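Local coordinates for desmoplakin (Homo sapiens, PDB 3R6N), which probably links intermediate filaments to the desmosome, with a plakin domain of rigid spectrin repeats and one SH3 domain as its adhesion-plaque end, at residues W30-A35 / N97-T102; Q39-H44 / D90-L95; R104-I109 / D175-Q180; C290-D295 / L327-G332. All blocks are in the same frame, centred on the assembly; numbering follows the deposited sequence.

Contacts 2, 1 and 3 follow one another along the elongated spectrin-repeat rod, all three using helix 68-117, while contact 4 lies in the SH3 domain seated against the rod. Contacts 1 and 2 join helix 34-64 to helix 68-117; contact 2 is nested inside the loop closed by contact 1, their centres are about 10 Å apart, and the W30 ring packs on L92 and L95. Contact 3, about 13 Å from contact 1 between centres, joins helix 68-117 to helix 167-225 and touches contact 1 through T102 and L177. Contact 4 comes last in the chain, its nearest atoms about 6 Å from contact 3. Continuous shared helices are consistent with a stiff rod.

Contact 1: residues W30-A35 / N97-T102; sequences WGVDLA and NIIQAT
In the helical bundle of the spectrin-repeat rod, V32 and L34, where the chain enters helix 34-64, close over I99 in the middle of helix 68-117. The buried I99 carries the contact with two branches. I99 CD1 lies 3.4 Å from V32 CA, at the root of the valine, and the two side chains meet at about a right angle. The CG2 branch faces L34, whose CD2 is 3.5 Å from I99 CG2 as the two side chains slide past each other in opposite directions. I99 CG1 stands anti to the carbonyl carbon (chi1 -58°), which sends CD1 toward V32 and leaves CG2 for L34. L34 spreads further along the helix: L34 CD2 comes within 3.9 Å of Q100 CG, so the extended glutamine offers the aliphatic part of its chain. D33, between the two apolar residues, turns away and serves as N-cap of helix 34-64, its OD2 also hydrogen-bonded to S36 OG. Within helix 68-117, I98 O accepts both T102 N and T102 OG1, the latter at 2.8 Å, from opposite faces of the carbonyl plane. Y173 of helix 167-225 touches both V32 and T102, and W30 anchors the start of this segment against helix 68-117 and the chain around P165, its O bonded to K169 NZ. Side chains thus meet through carbon alone, with the I99 methyls also lying against the carbonyls of G31 and V32: loop residue V32 and the first helical residue, L34, pack on the buried I99 at the bundle's surface.

Contact 2: residues Q39-H44 / D90-L95; sequences QHINSH and DHLRQL
I41 and L92 form the centre of an antiparallel helix pair in the spectrin-type bundle, joining helix 34-64 to helix 68-117. I41 CD1 lies beside L92 CB at 3.3 Å, and the two side chains run past each other in opposite directions. The same I41 methyl reaches the backbone beyond L92, coming to 4.0 Å from R93 N. L92 answers with CD1, which sits between the backbone of one turn of helix 34-64, 3.3 Å from H40 O, and the side chain of H44 in the next. The other methyl, L92 CD2, stands 4.2 Å from H40 CB. I41 leaves its backbone obliquely to the partner helix, and CG1, anti to the carbonyl carbon (chi1 -67°), followed by a second bend at chi2 -81°, turns CD1 inward. The two short helix segments lie 10.0 Å apart at closest approach with their directions 159° apart. Outward from this shell, V28, in the loop leading into helix 34-64, touches H40. Next to L92 along the helix, H91 meets H164 edge-to-face, and H164 NE2 is hydrogen-bonded to H91 O. The H44 ring, with CG anti to the backbone N, points across to helix 68-117, where NE2 donates a hydrogen bond to S85 O. Nearer its backbone, H44 CB lies 4.0 Å from L92 CD1.

Contact 3: residues R104-I109 / D175-Q180; sequences REIMWI and DTLQTQ. With D1D ((4S,5S)-1,2-dithiane-4,5-diol), chain C.
L177 stands with CG anti to its backbone N (chi1 -178°) and chi2 at 81°, a pose that forks its two methyls between a neighbouring helix and a bound dithiane. L177 CD1 packs against the side chains of helix 68-117, 3.7 Å from I106 CG1 and 3.8 Å from E105 CB, with I109 CD1 closing in at 4.1 Å. L177 CD2 faces the ligand, 3.7 Å from its sulfur S4, while Q178 OE1 lies 3.4 Å from ligand C3. I106 CG1 is anti to the carbonyl carbon, and the extended branch brings I106 CD1 across T176 CG2 at 3.6 Å; one turn on, I109 CG2 rests 3.7 Å from Q180 O. The short helix segments run nearly parallel, 17° apart, as two members of a three-helix bundle whose third, antiparallel member, helix 130-161, supplies L149 to both E105 and L177. E105 bends away and forms a salt bridge with K145, and Q180 NE2 bonds N110 OD1. The chemistry is therefore a hydrocarbon strip edged by one polar tie to the third helix and one between this pair; the dithiane, probably oxidised reducing agent from the preparation, sets sulfur against L177 and both carbon and S1 near Q178 OE1.

Contact 4: residues C290-D295 / L327-G332; sequences CDYKQD and LVPSVG
Y292, P329 and G332 carry most of this contact inside the SH3 domain, where the sequence ALCDY corresponds to the ALYDY motif of SH3 folds and PSVG to the start of the PSNYV motif. The Y292 ring lies beneath the pyrrolidine of P329: P329 CD sits 3.4 Å from the Y292 ring centroid and 11° off the ring normal, a CH-pi contact over the face. P329 CG leans to the CE1 side, 3.7 Å from Y292 CE1. Along the other flank, V328 CB approaches Y292 CD2 at 3.9 Å and L327 O approaches Y292 CE2 at 3.6 Å, both obliquely. The ring is sent across to strand 326-329 because CG is anti to the backbone N (chi1 177°), and the Y292 hydroxyl makes a weak hydrogen bond of 3.1 Å with Q294 OE1. At the other end, the backbone of G332 faces C290, with C290 N 4.2 Å from G332 O; in canonical SH3 domains both these motif positions are usually tyrosines of the proline-peptide groove. G332 N turns back to P329 O, a bond that tightens the 3-10 turn. Helix 167-225 covers this side: W183 meets the Y292 ring and touches P329 and C290, consistent with a groove that is altered and blocked by the rod. Backbone bonds join Y292 to V299 of strand 297-299, V328 to W316 of strand 315-319, and G332 to L289.

Contact 1: residues W30-A35 / N97-T102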
# COMPACT_ATOMS: atom_id res chain seq x y z
N TRP A 30 -38.00 -20.95 19.69
CA TRP A 30 -36.56 -21.06 19.56
C TRP A 30 -35.94 -19.73 19.13
O TRP A 30 -36.29 -19.18 18.09
CB TRP A 30 -36.18 -22.15 18.56
CG TRP A 30 -36.52 -23.53 19.03
CD1 TRP A 30 -37.48 -24.36 18.51
CD2 TRP A 30 -35.91 -24.24 20.11
NE1 TRP A 30 -37.50 -25.55 19.21
CE2 TRP A 30 -36.55 -25.50 20.20
CE3 TRP A 30 -34.89 -23.93 21.02
CZ2 TRP A 30 -36.19 -26.45 21.15
CZ3 TRP A 30 -34.54 -24.88 21.97
CH2 TRP A 30 -35.19 -26.12 22.02
N GLY A 31 -35.01 -19.22 19.94
CA GLY A 31 -34.37 -17.96 19.64
C GLY A 31 -32.93 -17.91 20.10
O GLY A 31 -32.54 -18.66 21.00
N VAL A 32 -32.15 -17.03 19.49
CA VAL A 32 -30.74 -16.90 19.84
C VAL A 32 -30.50 -15.77 20.83
O VAL A 32 -29.36 -15.48 21.20
CB VAL A 32 -29.86 -16.69 18.59
CG1 VAL A 32 -30.10 -17.81 17.58
CG2 VAL A 32 -30.14 -15.34 17.97
N ASP A 33 -31.58 -15.13 21.27
CA ASP A 33 -31.49 -14.12 22.32
C ASP A 33 -31.09 -14.78 23.63
O ASP A 33 -31.94 -15.33 24.32
CB ASP A 33 -32.82 -13.39 22.50
CG ASP A 33 -32.82 -12.45 23.69
OD1 ASP A 33 -32.00 -11.49 23.69
OD2 ASP A 33 -33.63 -12.64 24.62
N LEU A 34 -29.81 -14.74 23.95
CA LEU A 34 -29.29 -15.44 25.13
C LEU A 34 -30.14 -15.23 26.38
O LEU A 34 -30.23 -16.11 27.24
CB LEU A 34 -27.84 -15.06 25.40
CG LEU A 34 -26.83 -15.65 24.41
CD1 LEU A 34 -25.43 -15.13 24.69
CD2 LEU A 34 -26.85 -17.17 24.44
N ALA A 35 -30.78 -14.06 26.48
CA ALA A 35 -31.63 -13.76 27.62
C ALA A 35 -32.86 -14.67 27.66
O ALA A 35 -33.34 -15.04 28.73
CB ALA A 35 -32.05 -12.30 27.60
N ASN A 97 -24.65 -23.04 24.57
CA ASN A 97 -23.22 -23.15 24.29
C ASN A 97 -22.85 -22.55 22.94
O ASN A 97 -22.07 -21.60 22.87
CB ASN A 97 -22.75 -24.60 24.37
CG ASN A 97 -22.56 -25.07 25.80
OD1 ASN A 97 -23.26 -24.63 26.71
ND2 ASN A 97 -21.60 -25.97 26.00
N ILE A 98 -23.43 -23.10 21.88
CA ILE A 98 -23.08 -22.68 20.52
C ILE A 98 -23.28 -21.18 20.31
O ILE A 98 -22.50 -20.54 19.61
CB ILE A 98 -23.86 -23.49 19.44
CG1 ILE A 98 -23.18 -23.34 18.08
CG2 ILE A 98 -25.32 -23.06 19.39
CD1 ILE A 98 -21.80 -23.95 18.03
N ILE A 99 -24.32 -20.62 20.92
CA ILE A 99 -24.60 -19.20 20.76
C ILE A 99 -23.63 -18.33 21.56
O ILE A 99 -23.06 -17.39 21.03
CB ILE A 99 -26.04 -18.86 21.16
CG1 ILE A 99 -27.02 -19.66 20.32
CG2 ILE A 99 -26.30 -17.37 20.99
CD1 ILE A 99 -28.46 -19.30 20.57
N GLN A 100 -23.46 -18.66 22.84
CA GLN A 100 -22.49 -17.96 23.67
C GLN A 100 -21.14 -17.88 22.98
O GLN A 100 -20.55 -16.80 22.86
CB GLN A 100 -22.33 -18.67 25.02
CG GLN A 100 -23.52 -18.50 25.95
CD GLN A 100 -23.33 -19.20 27.27
OE1 GLN A 100 -22.46 -20.06 27.41
NE2 GLN A 100 -24.14 -18.84 28.25
N ALA A 101 -20.66 -19.02 22.50
CA ALA A 101 -19.39 -19.10 21.80
C ALA A 101 -19.37 -18.17 20.59
O ALA A 101 -18.48 -17.31 20.47
CB ALA A 101 -19.10 -20.52 21.38
N THR A 102 -20.34 -18.33 19.70
CA THR A 102 -20.41 -17.53 18.49
C THR A 102 -20.58 -16.05 18.82
O THR A 102 -20.09 -15.17 18.11
CB THR A 102 -21.57 -17.98 17.59
OG1 THR A 102 -21.44 -19.37 17.31
CG2 THR A 102 -21.56 -17.22 16.28

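Contact 2: residues Q39-H44 / D90-L95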
# COMPACT_ATOMS: atom_id res chain seq x y z
N GLN A 39 -33.91 -18.02 30.35
CA GLN A 39 -35.18 -18.18 31.05
C GLN A 39 -35.88 -19.48 30.66
O GLN A 39 -36.71 -19.99 31.41
CB GLN A 39 -36.09 -16.98 30.78
CG GLN A 39 -35.52 -15.66 31.26
CD GLN A 39 -36.20 -14.46 30.62
OE1 GLN A 39 -37.31 -14.57 30.10
NE2 GLN A 39 -35.53 -13.31 30.65
N HIS A 40 -35.53 -20.00 29.49
CA HIS A 40 -36.08 -21.26 29.02
C HIS A 40 -35.38 -22.44 29.69
O HIS A 40 -35.98 -23.50 29.90
CB HIS A 40 -35.98 -21.36 27.50
CG HIS A 40 -36.86 -20.40 26.77
ND1 HIS A 40 -36.61 -19.99 25.47
CD2 HIS A 40 -37.98 -19.75 27.15
CE1 HIS A 40 -37.54 -19.14 25.09
NE2 HIS A 40 -38.39 -18.98 26.09
N ILE A 41 -34.11 -22.26 30.04
CA ILE A 41 -33.36 -23.27 30.78
C ILE A 41 -33.90 -23.40 32.19
O ILE A 41 -34.04 -24.51 32.71
CB ILE A 41 -31.87 -22.91 30.87
CG1 ILE A 41 -31.21 -22.98 29.49
CG2 ILE A 41 -31.17 -23.86 31.83
CD1 ILE A 41 -30.84 -24.37 29.07
N ASN A 42 -34.19 -22.27 32.82
CA ASN A 42 -34.76 -22.26 34.17
C ASN A 42 -36.21 -22.75 34.14
O ASN A 42 -36.62 -23.55 34.97
CB ASN A 42 -34.69 -20.86 34.78
CG ASN A 42 -33.29 -20.29 34.77
OD1 ASN A 42 -32.30 -21.03 34.81
ND2 ASN A 42 -33.19 -18.96 34.71
N SER A 43 -36.96 -22.24 33.17
CA SER A 43 -38.34 -22.64 32.97
C SER A 43 -38.46 -24.16 32.91
O SER A 43 -39.18 -24.77 33.70
CB SER A 43 -38.88 -22.01 31.69
OG SER A 43 -40.14 -22.55 31.32
N HIS A 44 -37.73 -24.75 31.97
CA HIS A 44 -37.80 -26.19 31.74
C HIS A 44 -37.27 -27.00 32.91
O HIS A 44 -37.79 -28.06 33.23
CB HIS A 44 -37.05 -26.58 30.46
CG HIS A 44 -37.15 -28.03 30.13
ND1 HIS A 44 -38.34 -28.64 29.78
CD2 HIS A 44 -36.20 -29.01 30.09
CE1 HIS A 44 -38.12 -29.92 29.54
NE2 HIS A 44 -36.84 -30.17 29.72
N ASP A 90 -31.30 -31.01 26.91
CA ASP A 90 -30.04 -31.09 26.17
C ASP A 90 -30.02 -30.15 24.97
O ASP A 90 -28.99 -29.55 24.67
CB ASP A 90 -29.76 -32.52 25.72
CG ASP A 90 -28.82 -33.25 26.67
OD1 ASP A 90 -27.60 -33.01 26.59
OD2 ASP A 90 -29.30 -34.07 27.48
N HIS A 91 -31.15 -30.04 24.29
CA HIS A 91 -31.25 -29.15 23.13
C HIS A 91 -31.03 -27.70 23.55
O HIS A 91 -30.36 -26.94 22.85
CB HIS A 91 -32.60 -29.32 22.44
CG HIS A 91 -32.67 -30.50 21.52
ND1 HIS A 91 -33.84 -31.22 21.32
CD2 HIS A 91 -31.73 -31.10 20.76
CE1 HIS A 91 -33.61 -32.20 20.47
NE2 HIS A 91 -32.34 -32.15 20.11
N LEU A 92 -31.60 -27.33 24.69
CA LEU A 92 -31.40 -26.00 25.25
C LEU A 92 -29.92 -25.79 25.55
O LEU A 92 -29.33 -24.79 25.14
CB LEU A 92 -32.24 -25.81 26.51
CG LEU A 92 -33.74 -25.58 26.32
CD1 LEU A 92 -34.42 -25.33 27.65
CD2 LEU A 92 -33.97 -24.41 25.38
N ARG A 93 -29.33 -26.73 26.28
CA ARG A 93 -27.91 -26.67 26.61
C ARG A 93 -27.05 -26.45 25.37
O ARG A 93 -26.33 -25.46 25.27
CB ARG A 93 -27.48 -27.96 27.31
CG ARG A 93 -27.61 -27.92 28.82
CD ARG A 93 -26.54 -27.03 29.42
NE ARG A 93 -26.15 -27.48 30.75
CZ ARG A 93 -25.07 -27.06 31.40
NH1 ARG A 93 -24.26 -26.17 30.83
NH2 ARG A 93 -24.80 -27.52 32.61
N GLN A 94 -27.13 -27.39 24.43
CA GLN A 94 -26.37 -27.31 23.18
C GLN A 94 -26.51 -25.93 22.55
O GLN A 94 -25.53 -25.36 22.07
CB GLN A 94 -26.84 -28.38 22.20
CG GLN A 94 -26.69 -29.81 22.69
CD GLN A 94 -27.19 -30.83 21.67
OE1 GLN A 94 -28.32 -30.74 21.19
NE2 GLN A 94 -26.35 -31.80 21.34
N LEU A 95 -27.73 -25.40 22.55
CA LEU A 95 -28.00 -24.08 21.97
C LEU A 95 -27.21 -23.00 22.69
O LEU A 95 -26.43 -22.27 22.07
CB LEU A 95 -29.49 -23.75 22.02
CG LEU A 95 -29.91 -22.46 21.32
CD1 LEU A 95 -29.61 -22.53 19.84
CD2 LEU A 95 -31.39 -22.16 21.54

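Contact 3: residues R104-I109 / D175-Q180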
# COMPACT_ATOMS: atom_id res chain seq x y z
N ARG A 104 -19.42 -14.39 21.50
CA ARG A 104 -18.14 -13.84 21.92
C ARG A 104 -17.14 -13.81 20.76
O ARG A 104 -16.23 -12.99 20.73
CB ARG A 104 -17.55 -14.66 23.08
CG ARG A 104 -18.44 -14.74 24.31
CD ARG A 104 -17.61 -14.98 25.55
NE ARG A 104 -16.64 -13.91 25.76
CZ ARG A 104 -15.66 -13.94 26.66
NH1 ARG A 104 -15.51 -15.00 27.44
NH2 ARG A 104 -14.83 -12.91 26.77
N GLU A 105 -17.32 -14.72 19.81
CA GLU A 105 -16.42 -14.82 18.68
C GLU A 105 -16.65 -13.67 17.70
O GLU A 105 -15.73 -13.23 17.01
CB GLU A 105 -16.60 -16.15 17.97
CG GLU A 105 -15.30 -16.85 17.64
CD GLU A 105 -14.37 -16.91 18.83
OE1 GLU A 105 -13.77 -15.87 19.17
OE2 GLU A 105 -14.22 -18.01 19.42
N ILE A 106 -17.89 -13.19 17.65
CA ILE A 106 -18.25 -12.09 16.77
C ILE A 106 -17.73 -10.77 17.33
O ILE A 106 -17.26 -9.90 16.59
CB ILE A 106 -19.77 -12.02 16.57
CG1 ILE A 106 -20.18 -12.95 15.43
CG2 ILE A 106 -20.21 -10.60 16.26
CD1 ILE A 106 -21.64 -13.38 15.47
N MET A 107 -17.80 -10.61 18.65
CA MET A 107 -17.32 -9.39 19.27
C MET A 107 -15.81 -9.24 19.07
O MET A 107 -15.30 -8.13 18.92
CB MET A 107 -17.66 -9.34 20.76
CG MET A 107 -17.81 -7.91 21.27
SD MET A 107 -17.67 -7.73 23.05
CE MET A 107 -15.93 -8.06 23.30
N TRP A 108 -15.12 -10.37 19.06
CA TRP A 108 -13.67 -10.38 18.88
C TRP A 108 -13.32 -9.82 17.51
O TRP A 108 -12.49 -8.92 17.39
CB TRP A 108 -13.12 -11.80 19.04
CG TRP A 108 -11.63 -11.86 19.03
CD1 TRP A 108 -10.80 -11.80 20.11
CD2 TRP A 108 -10.78 -11.97 17.88
NE1 TRP A 108 -9.49 -11.88 19.70
CE2 TRP A 108 -9.45 -11.99 18.33
CE3 TRP A 108 -11.02 -12.07 16.50
CZ2 TRP A 108 -8.37 -12.09 17.47
CZ3 TRP A 108 -9.94 -12.18 15.64
CH2 TRP A 108 -8.63 -12.19 16.13
N ILE A 109 -13.95 -10.36 16.49
CA ILE A 109 -13.71 -9.92 15.13
C ILE A 109 -14.13 -8.47 14.97
O ILE A 109 -13.41 -7.67 14.38
CB ILE A 109 -14.46 -10.79 14.12
CG1 ILE A 109 -14.10 -12.27 14.33
CG2 ILE A 109 -14.15 -10.34 12.70
CD1 ILE A 109 -14.99 -13.23 13.57
N ASP A 175 -24.06 -17.83 10.00
CA ASP A 175 -23.99 -17.00 8.79
C ASP A 175 -23.45 -15.63 9.14
O ASP A 175 -22.59 -15.09 8.45
CB ASP A 175 -25.38 -16.86 8.16
CG ASP A 175 -25.79 -18.09 7.36
OD1 ASP A 175 -26.90 -18.08 6.79
OD2 ASP A 175 -24.99 -19.05 7.29
N THR A 176 -23.96 -15.06 10.23
CA THR A 176 -23.50 -13.78 10.73
C THR A 176 -21.99 -13.82 10.96
O THR A 176 -21.25 -13.01 10.41
CB THR A 176 -24.23 -13.39 12.03
OG1 THR A 176 -25.57 -13.02 11.72
CG2 THR A 176 -23.55 -12.21 12.70
N LEU A 177 -21.55 -14.77 11.77
CA LEU A 177 -20.13 -14.96 12.04
C LEU A 177 -19.33 -15.00 10.74
O LEU A 177 -18.40 -14.22 10.56
CB LEU A 177 -19.91 -16.26 12.82
CG LEU A 177 -18.47 -16.59 13.22
CD1 LEU A 177 -18.08 -15.82 14.47
CD2 LEU A 177 -18.31 -18.08 13.45
N GLN A 178 -19.71 -15.90 9.84
CA GLN A 178 -19.06 -16.02 8.54
C GLN A 178 -18.92 -14.67 7.85
O GLN A 178 -17.87 -14.33 7.32
CB GLN A 178 -19.82 -17.00 7.64
CG GLN A 178 -19.33 -17.03 6.19
CD GLN A 178 -17.95 -17.65 6.05
OE1 GLN A 178 -17.75 -18.84 6.30
NE2 GLN A 178 -16.98 -16.84 5.63
N THR A 179 -20.00 -13.89 7.86
CA THR A 179 -20.01 -12.58 7.22
C THR A 179 -18.96 -11.66 7.82
O THR A 179 -18.20 -11.01 7.09
CB THR A 179 -21.39 -11.90 7.34
OG1 THR A 179 -22.35 -12.59 6.53
CG2 THR A 179 -21.30 -10.45 6.87
N GLN A 180 -18.90 -11.61 9.15
CA GLN A 180 -17.92 -10.78 9.83
C GLN A 180 -16.50 -11.24 9.53
O GLN A 180 -15.61 -10.43 9.29
CB GLN A 180 -18.18 -10.79 11.33
CG GLN A 180 -19.50 -10.16 11.71
CD GLN A 180 -19.76 -8.91 10.90
OE1 GLN A 180 -20.18 -8.99 9.74
NE2 GLN A 180 -19.51 -7.75 11.49
S1 D1D C . -17.78 -19.67 9.73
C1 D1D C . -17.64 -21.27 9.01
C2 D1D C . -16.26 -21.50 8.40
O2 D1D C . -16.42 -22.05 7.09
C3 D1D C . -15.41 -20.24 8.31
O3 D1D C . -14.34 -20.46 7.38
C4 D1D C . -14.80 -19.84 9.65
S4 D1D C . -16.09 -19.34 10.73

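Contact 4: residues C290-D295 / L327-G332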
# COMPACT_ATOMS: atom_id res chain seq x y z
N CYS A 290 -11.18 -3.58 -2.17
CA CYS A 290 -11.88 -4.83 -1.94
C CYS A 290 -13.38 -4.64 -2.11
O CYS A 290 -13.88 -3.52 -2.01
CB CYS A 290 -11.61 -5.30 -0.52
SG CYS A 290 -12.24 -4.14 0.69
N ASP A 291 -14.10 -5.73 -2.35
CA ASP A 291 -15.56 -5.67 -2.42
C ASP A 291 -16.14 -5.19 -1.11
O ASP A 291 -15.83 -5.73 -0.04
CB ASP A 291 -16.16 -7.03 -2.78
CG ASP A 291 -15.81 -7.49 -4.17
OD1 ASP A 291 -15.49 -6.63 -5.02
OD2 ASP A 291 -15.85 -8.71 -4.40
N TYR A 292 -16.99 -4.18 -1.19
CA TYR A 292 -17.81 -3.78 -0.07
C TYR A 292 -19.27 -3.68 -0.48
O TYR A 292 -19.60 -3.05 -1.50
CB TYR A 292 -17.34 -2.45 0.54
CG TYR A 292 -18.23 -1.98 1.66
CD1 TYR A 292 -18.12 -2.52 2.94
CD2 TYR A 292 -19.21 -1.02 1.44
CE1 TYR A 292 -18.95 -2.10 3.97
CE2 TYR A 292 -20.04 -0.59 2.47
CZ TYR A 292 -19.90 -1.14 3.73
OH TYR A 292 -20.73 -0.72 4.75
N LYS A 293 -20.14 -4.29 0.32
CA LYS A 293 -21.56 -4.32 0.02
C LYS A 293 -22.42 -4.10 1.27
O LYS A 293 -22.22 -4.76 2.30
CB LYS A 293 -21.92 -5.64 -0.68
CG LYS A 293 -23.12 -6.37 -0.14
CD LYS A 293 -22.73 -7.60 0.70
CE LYS A 293 -21.77 -8.53 -0.04
NZ LYS A 293 -21.35 -9.69 0.81
N GLN A 294 -23.36 -3.17 1.18
CA GLN A 294 -24.29 -2.93 2.26
C GLN A 294 -25.68 -2.80 1.70
O GLN A 294 -26.03 -1.77 1.12
CB GLN A 294 -24.04 -1.60 2.92
CG GLN A 294 -25.05 -1.35 4.01
CD GLN A 294 -24.38 -0.94 5.30
OE1 GLN A 294 -23.69 0.08 5.35
NE2 GLN A 294 -24.56 -1.73 6.34
N ASP A 295 -26.48 -3.83 1.91
CA ASP A 295 -27.84 -3.87 1.39
C ASP A 295 -28.09 -3.25 0.02
O ASP A 295 -28.43 -2.07 -0.09
CB ASP A 295 -28.83 -3.28 2.40
CG ASP A 295 -30.18 -3.95 2.33
OD1 ASP A 295 -30.40 -4.74 1.39
OD2 ASP A 295 -31.01 -3.72 3.22
N LEU A 327 -22.06 5.16 1.46
CA LEU A 327 -21.08 5.26 2.53
C LEU A 327 -20.24 4.00 2.57
O LEU A 327 -20.72 2.95 3.00
CB LEU A 327 -21.78 5.43 3.88
CG LEU A 327 -22.53 6.73 4.12
CD1 LEU A 327 -23.33 6.64 5.40
CD2 LEU A 327 -21.55 7.89 4.16
N VAL A 328 -19.00 4.11 2.14
CA VAL A 328 -18.10 2.96 2.22
C VAL A 328 -16.93 3.27 3.14
O VAL A 328 -16.41 4.38 3.15
CB VAL A 328 -17.64 2.48 0.82
CG1 VAL A 328 -17.98 3.50 -0.25
CG2 VAL A 328 -16.15 2.12 0.81
N PRO A 329 -16.53 2.28 3.96
CA PRO A 329 -15.43 2.40 4.91
C PRO A 329 -14.13 2.85 4.25
O PRO A 329 -13.70 2.28 3.25
CB PRO A 329 -15.29 0.98 5.45
CG PRO A 329 -16.66 0.41 5.34
CD PRO A 329 -17.19 0.97 4.05
N SER A 330 -13.52 3.89 4.83
CA SER A 330 -12.28 4.45 4.32
C SER A 330 -11.18 3.41 4.10
O SER A 330 -10.46 3.47 3.11
CB SER A 330 -11.79 5.55 5.27
OG SER A 330 -10.40 5.44 5.55
N VAL A 331 -11.06 2.45 5.02
CA VAL A 331 -10.02 1.43 4.92
C VAL A 331 -9.94 0.83 3.53
O VAL A 331 -8.85 0.62 3.00
CB VAL A 331 -10.27 0.26 5.87
CG1 VAL A 331 -8.95 -0.30 6.36
CG2 VAL A 331 -11.15 0.69 7.03
N GLY A 332 -11.11 0.54 2.95
CA GLY A 332 -11.18 -0.14 1.67
C GLY A 332 -11.11 0.77 0.47
O GLY A 332 -11.44 0.36 -0.64